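Local coordinates for protein phosphoribosylglycinamide synthetase (Anaerococcus prevotii, PDB 4DIM) that probably binds ATP and a metal ion and acts as a ligase of the ATP-grasp type, at residues Glu216-Val230 and Asn321-Glu333. Residues are numbered along the deposited sequence; the frame is centred on the assembly and turned at random.
Sequences ETYMSHTAVPVGHYV and NKAGLARMIIETE
His228 and Ala326 exchange two backbone hydrogen bonds (N to O and O to N) where strands 223-230 and 323-329 run antiparallel, their axes 4.7 Å apart, in the large antiparallel sheet of this ATP-grasp protein; strand 323-329 pairs beside the hairpin formed by 206-219 and 223-230. Val230 with Gly324 is a second hydrogen-bonded pair. A fifth bond runs from Met328 N to Val226 O (2.9 Å). Gly227 and Arg327 form a non-hydrogen-bonded pair between these bonds. Here a classic beta bulge interrupts the hairpin 216-230: Val226 N and Gly227 N both donate to Glu216 O, from the same face of its plane.

On the face of the sheet that carries Tyr229 and Leu325, Arg327 and Glu216 form a salt bridge. Arg327, extended from CG to NE, grips Glu216 side-on with two nitrogens, NE to OE1 (2.8 Å) and NH2 to OE2 (3.0 Å), both on the syn side; the carboxylate and guanidinium planes are turned 35° apart. Leu325 CD2 lies over the centre of the guanidinium, 4.0 Å above its plane. A leucine in place of Arg327 would probably leave the Glu216 carboxylate without its positive mate and free to turn.

Apolar contacts flank the bridge. Leu325, with CG anti to the backbone N (chi1 174°), brings CD1 to Tyr229 CB, and its side chain also touches helix 384-395. Further along the chain, Ile330 CD1 sits over one face of the Tyr218 ring, offset toward the rim, while Thr332 CG2 approaches the ring obliquely and lies 3.5 Å from Tyr218 CZ.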
ATOM      1  N   GLU A 216       3.163 -12.135  -1.224  1.00 84.22           N
ATOM      2  CA  GLU A 216       2.536 -13.359  -1.777  1.00 85.58           C
ATOM      3  C   GLU A 216       1.370 -12.950  -2.681  1.00 90.29           C
ATOM      4  O   GLU A 216       0.649 -11.991  -2.394  1.00 87.39           O
ATOM      5  CB  GLU A 216       2.081 -14.314  -0.695  1.00 87.16           C
ATOM      6  CG  GLU A 216       3.235 -14.941   0.047  1.00 91.42           C
ATOM      7  CD  GLU A 216       2.842 -15.749   1.265  1.00106.88           C
ATOM      8  OE1 GLU A 216       1.668 -15.642   1.689  1.00102.69           O
ATOM      9  OE2 GLU A 216       3.700 -16.495   1.795  1.00 97.72           O
ATOM     10  N   THR A 217       1.226 -13.619  -3.804  1.00 92.09           N
ATOM     11  CA  THR A 217       0.217 -13.191  -4.766  1.00 94.53           C
ATOM     12  C   THR A 217      -0.569 -14.407  -5.360  1.00100.14           C
ATOM     13  O   THR A 217      -0.131 -15.557  -5.257  1.00 99.03           O
ATOM     14  CB  THR A 217       0.966 -12.325  -5.820  1.00108.39           C
ATOM     15  OG1 THR A 217       0.114 -11.299  -6.322  1.00112.92           O
ATOM     16  CG2 THR A 217       1.581 -13.137  -6.934  1.00105.54           C
ATOM     17  N   TYR A 218      -1.778 -14.123  -5.886  1.00 98.86           N
ATOM     18  CA  TYR A 218      -2.641 -15.113  -6.545  1.00102.42           C
ATOM     19  C   TYR A 218      -2.950 -14.622  -7.942  1.00108.29           C
ATOM     20  O   TYR A 218      -3.487 -13.522  -8.095  1.00106.24           O
ATOM     21  CB  TYR A 218      -3.946 -15.368  -5.772  1.00104.98           C
ATOM     22  CG  TYR A 218      -4.766 -16.507  -6.352  1.00109.28           C
ATOM     23  CD1 TYR A 218      -4.504 -17.827  -6.006  1.00113.55           C
ATOM     24  CD2 TYR A 218      -5.753 -16.268  -7.305  1.00110.85           C
ATOM     25  CE1 TYR A 218      -5.238 -18.879  -6.549  1.00119.87           C
ATOM     26  CE2 TYR A 218      -6.488 -17.314  -7.868  1.00115.30           C
ATOM     27  CZ  TYR A 218      -6.230 -18.623  -7.488  1.00127.40           C
ATOM     28  OH  TYR A 218      -6.940 -19.686  -8.023  1.00130.37           O
HETATM   29  N   MSE A 219      -2.618 -15.438  -8.959  1.00124.42           N
HETATM   30  CA  MSE A 219      -2.845 -15.108 -10.365  1.00127.06           C
HETATM   31  C   MSE A 219      -4.201 -15.639 -10.844  1.00136.35           C
HETATM   32  O   MSE A 219      -4.466 -16.847 -10.768  1.00137.89           O
HETATM   33  CB  MSE A 219      -1.717 -15.697 -11.244  1.00131.23           C
HETATM   34  CG  MSE A 219      -1.831 -15.353 -12.749  1.00140.01           C
HETATM   35 SE   MSE A 219      -2.026 -13.450 -13.149  0.74143.86          SE
HETATM   36  CE  MSE A 219      -0.207 -12.907 -12.881  1.00137.28           C
ATOM     37  N   SER A 220      -5.038 -14.715 -11.355  1.00134.98           N
ATOM     38  CA  SER A 220      -6.356 -15.001 -11.938  1.00139.18           C
ATOM     39  C   SER A 220      -6.465 -14.228 -13.270  1.00145.24           C
ATOM     40  O   SER A 220      -6.445 -14.843 -14.343  1.00149.32           O
ATOM     41  CB  SER A 220      -7.471 -14.621 -10.962  1.00140.73           C
ATOM     42  OG  SER A 220      -7.220 -13.374 -10.337  1.00142.47           O
ATOM     43  N   HIS A 221      -6.540 -12.883 -13.177  1.00138.31           N
ATOM     44  CA  HIS A 221      -6.575 -11.951 -14.308  1.00138.78           C
ATOM     45  C   HIS A 221      -5.277 -11.180 -14.259  1.00136.45           C
ATOM     46  O   HIS A 221      -4.423 -11.333 -15.135  1.00136.66           O
ATOM     47  CB  HIS A 221      -7.828 -11.060 -14.238  1.00139.97           C
ATOM     48  CG  HIS A 221      -8.980 -11.701 -14.946  1.00148.88           C
ATOM     49  ND1 HIS A 221      -9.310 -13.033 -14.724  1.00153.76           N
ATOM     50  CD2 HIS A 221      -9.777 -11.211 -15.922  1.00154.20           C
ATOM     51  CE1 HIS A 221     -10.317 -13.298 -15.540  1.00157.94           C
ATOM     52  NE2 HIS A 221     -10.630 -12.233 -16.288  1.00158.67           N
ATOM     53  N   THR A 222      -5.091 -10.441 -13.175  1.00127.49           N
ATOM     54  CA  THR A 222      -3.837  -9.799 -12.835  1.00123.47           C
ATOM     55  C   THR A 222      -3.336 -10.590 -11.643  1.00124.56           C
ATOM     56  O   THR A 222      -3.987 -11.561 -11.243  1.00124.62           O
ATOM     57  CB  THR A 222      -4.015  -8.283 -12.571  1.00132.31           C
ATOM     58  OG1 THR A 222      -2.712  -7.693 -12.486  1.00133.49           O
ATOM     59  CG2 THR A 222      -4.811  -7.959 -11.282  1.00127.00           C
ATOM     60  N   ALA A 223      -2.202 -10.177 -11.058  1.00118.93           N
ATOM     61  CA  ALA A 223      -1.670 -10.813  -9.853  1.00116.40           C
ATOM     62  C   ALA A 223      -2.280 -10.102  -8.655  1.00116.03           C
ATOM     63  O   ALA A 223      -2.027  -8.906  -8.457  1.00112.95           O
ATOM     64  CB  ALA A 223      -0.149 -10.731  -9.826  1.00115.90           C
ATOM     65  N   VAL A 224      -3.141 -10.803  -7.895  1.00112.65           N
ATOM     66  CA  VAL A 224      -3.796 -10.204  -6.732  1.00110.16           C
ATOM     67  C   VAL A 224      -2.916 -10.385  -5.479  1.00106.22           C
ATOM     68  O   VAL A 224      -2.496 -11.503  -5.191  1.00106.28           O
ATOM     69  CB  VAL A 224      -5.218 -10.782  -6.488  1.00117.30           C
ATOM     70  CG1 VAL A 224      -5.903 -10.051  -5.318  1.00115.48           C
ATOM     71  CG2 VAL A 224      -6.068 -10.688  -7.754  1.00120.07           C
ATOM     72  N   PRO A 225      -2.660  -9.328  -4.692  1.00 96.47           N
ATOM     73  CA  PRO A 225      -1.898  -9.529  -3.441  1.00 92.55           C
ATOM     74  C   PRO A 225      -2.739 -10.324  -2.444  1.00 89.50           C
ATOM     75  O   PRO A 225      -3.875  -9.955  -2.198  1.00 87.23           O
ATOM     76  CB  PRO A 225      -1.611  -8.091  -2.935  1.00 91.69           C
ATOM     77  CG  PRO A 225      -2.015  -7.168  -4.097  1.00 96.93           C
ATOM     78  CD  PRO A 225      -3.074  -7.917  -4.855  1.00 96.07           C
ATOM     79  N   VAL A 226      -2.207 -11.444  -1.934  1.00 84.87           N
ATOM     80  CA  VAL A 226      -2.924 -12.317  -0.972  1.00 83.33           C
ATOM     81  C   VAL A 226      -2.117 -12.626   0.300  1.00 86.30           C
ATOM     82  O   VAL A 226      -2.620 -13.314   1.190  1.00 85.29           O
ATOM     83  CB  VAL A 226      -3.376 -13.619  -1.641  1.00 85.98           C
ATOM     84  CG1 VAL A 226      -4.241 -13.325  -2.846  1.00 85.43           C
ATOM     85  CG2 VAL A 226      -2.183 -14.475  -2.026  1.00 87.10           C
ATOM     86  N   GLY A 227      -0.910 -12.107   0.406  1.00 84.56           N
ATOM     87  CA  GLY A 227      -0.125 -12.320   1.608  1.00 85.42           C
ATOM     88  C   GLY A 227       1.094 -11.429   1.701  1.00 86.89           C
ATOM     89  O   GLY A 227       1.626 -10.947   0.689  1.00 84.46           O
ATOM     90  N   HIS A 228       1.516 -11.201   2.943  1.00 81.55           N
ATOM     91  CA  HIS A 228       2.690 -10.411   3.250  1.00 79.51           C
ATOM     92  C   HIS A 228       3.428 -11.083   4.376  1.00 82.69           C
ATOM     93  O   HIS A 228       2.829 -11.845   5.143  1.00 81.85           O
ATOM     94  CB  HIS A 228       2.331  -8.952   3.601  1.00 78.53           C
ATOM     95  CG  HIS A 228       1.846  -8.181   2.418  1.00 82.23           C
ATOM     96  ND1 HIS A 228       2.706  -7.775   1.418  1.00 84.33           N
ATOM     97  CD2 HIS A 228       0.598  -7.817   2.082  1.00 84.17           C
ATOM     98  CE1 HIS A 228       1.967  -7.162   0.529  1.00 82.84           C
ATOM     99  NE2 HIS A 228       0.689  -7.182   0.877  1.00 83.78           N
ATOM    100  N   TYR A 229       4.739 -10.839   4.452  1.00 77.67           N
ATOM    101  CA  TYR A 229       5.515 -11.409   5.524  1.00 76.11           C
ATOM    102  C   TYR A 229       6.766 -10.644   5.772  1.00 77.56           C
ATOM    103  O   TYR A 229       7.280  -9.961   4.919  1.00 73.52           O
ATOM    104  CB  TYR A 229       5.861 -12.889   5.254  1.00 77.43           C
ATOM    105  CG  TYR A 229       6.661 -13.139   3.997  1.00 76.78           C
ATOM    106  CD1 TYR A 229       6.027 -13.476   2.802  1.00 78.54           C
ATOM    107  CD2 TYR A 229       8.059 -13.131   4.018  1.00 76.43           C
ATOM    108  CE1 TYR A 229       6.759 -13.734   1.642  1.00 76.48           C
ATOM    109  CE2 TYR A 229       8.801 -13.404   2.875  1.00 76.70           C
ATOM    110  CZ  TYR A 229       8.147 -13.726   1.689  1.00 82.19           C
ATOM    111  OH  TYR A 229       8.841 -13.896   0.520  1.00 84.15           O
ATOM    112  N   VAL A 230       7.278 -10.833   6.962  1.00 79.09           N
ATOM    113  CA  VAL A 230       8.558 -10.313   7.414  1.00 78.90           C
ATOM    114  C   VAL A 230       9.211 -11.458   8.143  1.00 83.44           C
ATOM    115  O   VAL A 230       8.517 -12.282   8.744  1.00 81.94           O
ATOM    116  CB  VAL A 230       8.499  -9.023   8.269  1.00 81.78           C
ATOM    117  CG1 VAL A 230       8.136  -7.817   7.415  1.00 80.62           C
ATOM    118  CG2 VAL A 230       7.559  -9.163   9.461  1.00 82.06           C
ATOM    119  N   ASN A 321      13.608  -8.532  16.282  1.00105.12           N
ATOM    120  CA  ASN A 321      12.644  -8.474  15.167  1.00101.98           C
ATOM    121  C   ASN A 321      11.965  -9.817  15.005  1.00103.77           C
ATOM    122  O   ASN A 321      12.555 -10.736  14.428  1.00106.17           O
ATOM    123  CB  ASN A 321      13.287  -8.050  13.810  1.00 99.20           C
ATOM    124  CG  ASN A 321      14.013  -6.722  13.794  1.00119.13           C
ATOM    125  OD1 ASN A 321      15.155  -6.626  13.310  1.00114.87           O
ATOM    126  ND2 ASN A 321      13.330  -5.648  14.198  1.00105.26           N
ATOM    127  N   LYS A 322      10.702  -9.914  15.439  1.00 95.58           N
ATOM    128  CA  LYS A 322       9.923 -11.148  15.304  1.00 92.88           C
ATOM    129  C   LYS A 322       9.441 -11.316  13.847  1.00 89.24           C
ATOM    130  O   LYS A 322       9.270 -10.331  13.119  1.00 85.77           O
ATOM    131  CB  LYS A 322       8.709 -11.140  16.272  1.00 94.14           C
ATOM    132  CG  LYS A 322       8.181 -12.527  16.621  1.00 98.04           C
ATOM    133  CD  LYS A 322       7.912 -12.741  18.108  1.00105.72           C
ATOM    134  CE  LYS A 322       7.735 -14.211  18.434  1.00124.33           C
ATOM    135  NZ  LYS A 322       7.718 -14.475  19.899  1.00132.28           N
ATOM    136  N   ALA A 323       9.319 -12.571  13.403  1.00 83.13           N
ATOM    137  CA  ALA A 323       8.770 -12.875  12.096  1.00 79.50           C
ATOM    138  C   ALA A 323       7.226 -12.769  12.186  1.00 81.17           C
ATOM    139  O   ALA A 323       6.646 -12.966  13.256  1.00 78.93           O
ATOM    140  CB  ALA A 323       9.208 -14.250  11.634  1.00 81.50           C
ATOM    141  N   GLY A 324       6.626 -12.318  11.081  1.00 77.03           N
ATOM    142  CA  GLY A 324       5.191 -12.178  10.885  1.00 74.94           C
ATOM    143  C   GLY A 324       4.771 -12.633   9.489  1.00 76.67           C
ATOM    144  O   GLY A 324       5.561 -12.564   8.524  1.00 73.92           O
ATOM    145  N   LEU A 325       3.546 -13.198   9.410  1.00 72.60           N
ATOM    146  CA  LEU A 325       2.938 -13.724   8.177  1.00 72.11           C
ATOM    147  C   LEU A 325       1.466 -13.374   8.202  1.00 77.56           C
ATOM    148  O   LEU A 325       0.782 -13.682   9.171  1.00 79.52           O
ATOM    149  CB  LEU A 325       3.140 -15.260   8.050  1.00 74.44           C
ATOM    150  CG  LEU A 325       2.432 -15.999   6.879  1.00 80.14           C
ATOM    151  CD1 LEU A 325       2.876 -15.475   5.535  1.00 78.74           C
ATOM    152  CD2 LEU A 325       2.673 -17.460   6.926  1.00 85.33           C
ATOM    153  N   ALA A 326       0.985 -12.742   7.152  1.00 74.84           N
ATOM    154  CA  ALA A 326      -0.419 -12.347   7.004  1.00 75.51           C
ATOM    155  C   ALA A 326      -0.911 -12.877   5.716  1.00 81.82           C
ATOM    156  O   ALA A 326      -0.255 -12.660   4.700  1.00 81.75           O
ATOM    157  CB  ALA A 326      -0.577 -10.835   7.032  1.00 74.21           C
ATOM    158  N   ARG A 327      -2.008 -13.616   5.741  1.00 81.12           N
ATOM    159  CA  ARG A 327      -2.584 -14.163   4.532  1.00 83.29           C
ATOM    160  C   ARG A 327      -4.079 -13.988   4.471  1.00 90.38           C
ATOM    161  O   ARG A 327      -4.781 -14.260   5.452  1.00 89.12           O
ATOM    162  CB  ARG A 327      -2.263 -15.657   4.477  1.00 88.00           C
ATOM    163  CG  ARG A 327      -0.893 -15.916   3.937  1.00 93.10           C
ATOM    164  CD  ARG A 327      -0.752 -17.370   3.625  1.00 94.44           C
ATOM    165  NE  ARG A 327       0.634 -17.660   3.287  1.00 81.49           N
ATOM    166  CZ  ARG A 327       1.237 -18.827   3.428  1.00 95.90           C
ATOM    167  NH1 ARG A 327       0.570 -19.877   3.906  1.00 95.71           N
ATOM    168  NH2 ARG A 327       2.515 -18.958   3.107  1.00 95.10           N
HETATM  169  N   MSE A 328      -4.575 -13.649   3.268  1.00 82.76           N
HETATM  170  CA  MSE A 328      -6.009 -13.608   3.011  1.00 84.40           C
HETATM  171  C   MSE A 328      -6.509 -15.039   2.861  1.00 88.20           C
HETATM  172  O   MSE A 328      -5.827 -15.859   2.240  1.00 86.78           O
HETATM  173  CB  MSE A 328      -6.350 -12.812   1.743  1.00 88.79           C
HETATM  174  CG  MSE A 328      -5.802 -11.365   1.716  1.00 99.31           C
HETATM  175 SE   MSE A 328      -6.131 -10.173   3.332  0.73109.94          SE
HETATM  176  CE  MSE A 328      -4.303 -10.126   4.135  1.00103.20           C
ATOM    177  N   ILE A 329      -7.684 -15.343   3.451  1.00 86.96           N
ATOM    178  CA  ILE A 329      -8.398 -16.612   3.274  1.00 87.13           C
ATOM    179  C   ILE A 329      -9.195 -16.471   1.981  1.00 96.21           C
ATOM    180  O   ILE A 329      -9.965 -15.530   1.852  1.00 96.33           O
ATOM    181  CB  ILE A 329      -9.324 -16.993   4.461  1.00 89.26           C
ATOM    182  CG1 ILE A 329      -8.538 -17.067   5.794  1.00 87.94           C
ATOM    183  CG2 ILE A 329     -10.010 -18.346   4.167  1.00 90.19           C
ATOM    184  CD1 ILE A 329      -9.434 -17.206   6.988  1.00 93.64           C
ATOM    185  N   ILE A 330      -9.009 -17.380   1.028  1.00 97.77           N
ATOM    186  CA  ILE A 330      -9.706 -17.305  -0.259  1.00101.36           C
ATOM    187  C   ILE A 330     -10.290 -18.655  -0.643  1.00108.32           C
ATOM    188  O   ILE A 330      -9.887 -19.686  -0.091  1.00106.39           O
ATOM    189  CB  ILE A 330      -8.739 -16.781  -1.363  1.00105.35           C
ATOM    190  CG1 ILE A 330      -7.517 -17.709  -1.553  1.00104.79           C
ATOM    191  CG2 ILE A 330      -8.275 -15.345  -1.051  1.00104.31           C
ATOM    192  CD1 ILE A 330      -6.904 -17.600  -2.837  1.00119.19           C
ATOM    193  N   GLU A 331     -11.255 -18.642  -1.583  1.00110.28           N
ATOM    194  CA  GLU A 331     -11.866 -19.864  -2.137  1.00112.39           C
ATOM    195  C   GLU A 331     -11.551 -19.890  -3.625  1.00119.90           C
ATOM    196  O   GLU A 331     -11.773 -18.896  -4.310  1.00119.35           O
ATOM    197  CB  GLU A 331     -13.377 -19.928  -1.866  1.00115.03           C
ATOM    198  CG  GLU A 331     -14.051 -21.166  -2.439  1.00123.53           C
ATOM    199  CD  GLU A 331     -13.553 -22.502  -1.924  1.00141.41           C
ATOM    200  OE1 GLU A 331     -13.658 -22.745  -0.699  1.00126.72           O
ATOM    201  OE2 GLU A 331     -13.103 -23.328  -2.751  1.00140.65           O
ATOM    202  N   THR A 332     -11.015 -21.013  -4.116  1.00120.45           N
ATOM    203  CA  THR A 332     -10.561 -21.135  -5.507  1.00124.21           C
ATOM    204  C   THR A 332     -11.322 -22.137  -6.378  1.00131.70           C
ATOM    205  O   THR A 332     -11.250 -22.005  -7.597  1.00132.82           O
ATOM    206  CB  THR A 332      -9.094 -21.536  -5.483  1.00135.26           C
ATOM    207  OG1 THR A 332      -8.948 -22.565  -4.497  1.00136.08           O
ATOM    208  CG2 THR A 332      -8.180 -20.345  -5.154  1.00132.40           C
ATOM    209  N   GLU A 333     -11.996 -23.142  -5.798  1.00130.33           N
ATOM    210  CA  GLU A 333     -12.732 -24.136  -6.586  1.00133.86           C
ATOM    211  C   GLU A 333     -14.150 -24.358  -6.019  1.00139.12           C
ATOM    212  O   GLU A 333     -14.672 -25.473  -6.080  1.00142.46           O
ATOM    213  CB  GLU A 333     -11.927 -25.448  -6.637  1.00135.52           C
ATOM    214  CG  GLU A 333     -10.784 -25.441  -7.649  1.00149.82           C
ATOM    215  CD  GLU A 333     -11.203 -25.692  -9.086  1.00175.75           C
ATOM    216  OE1 GLU A 333     -11.063 -24.764  -9.917  1.00159.52           O
ATOM    217  OE2 GLU A 333     -11.671 -26.818  -9.384  1.00175.85           O
TER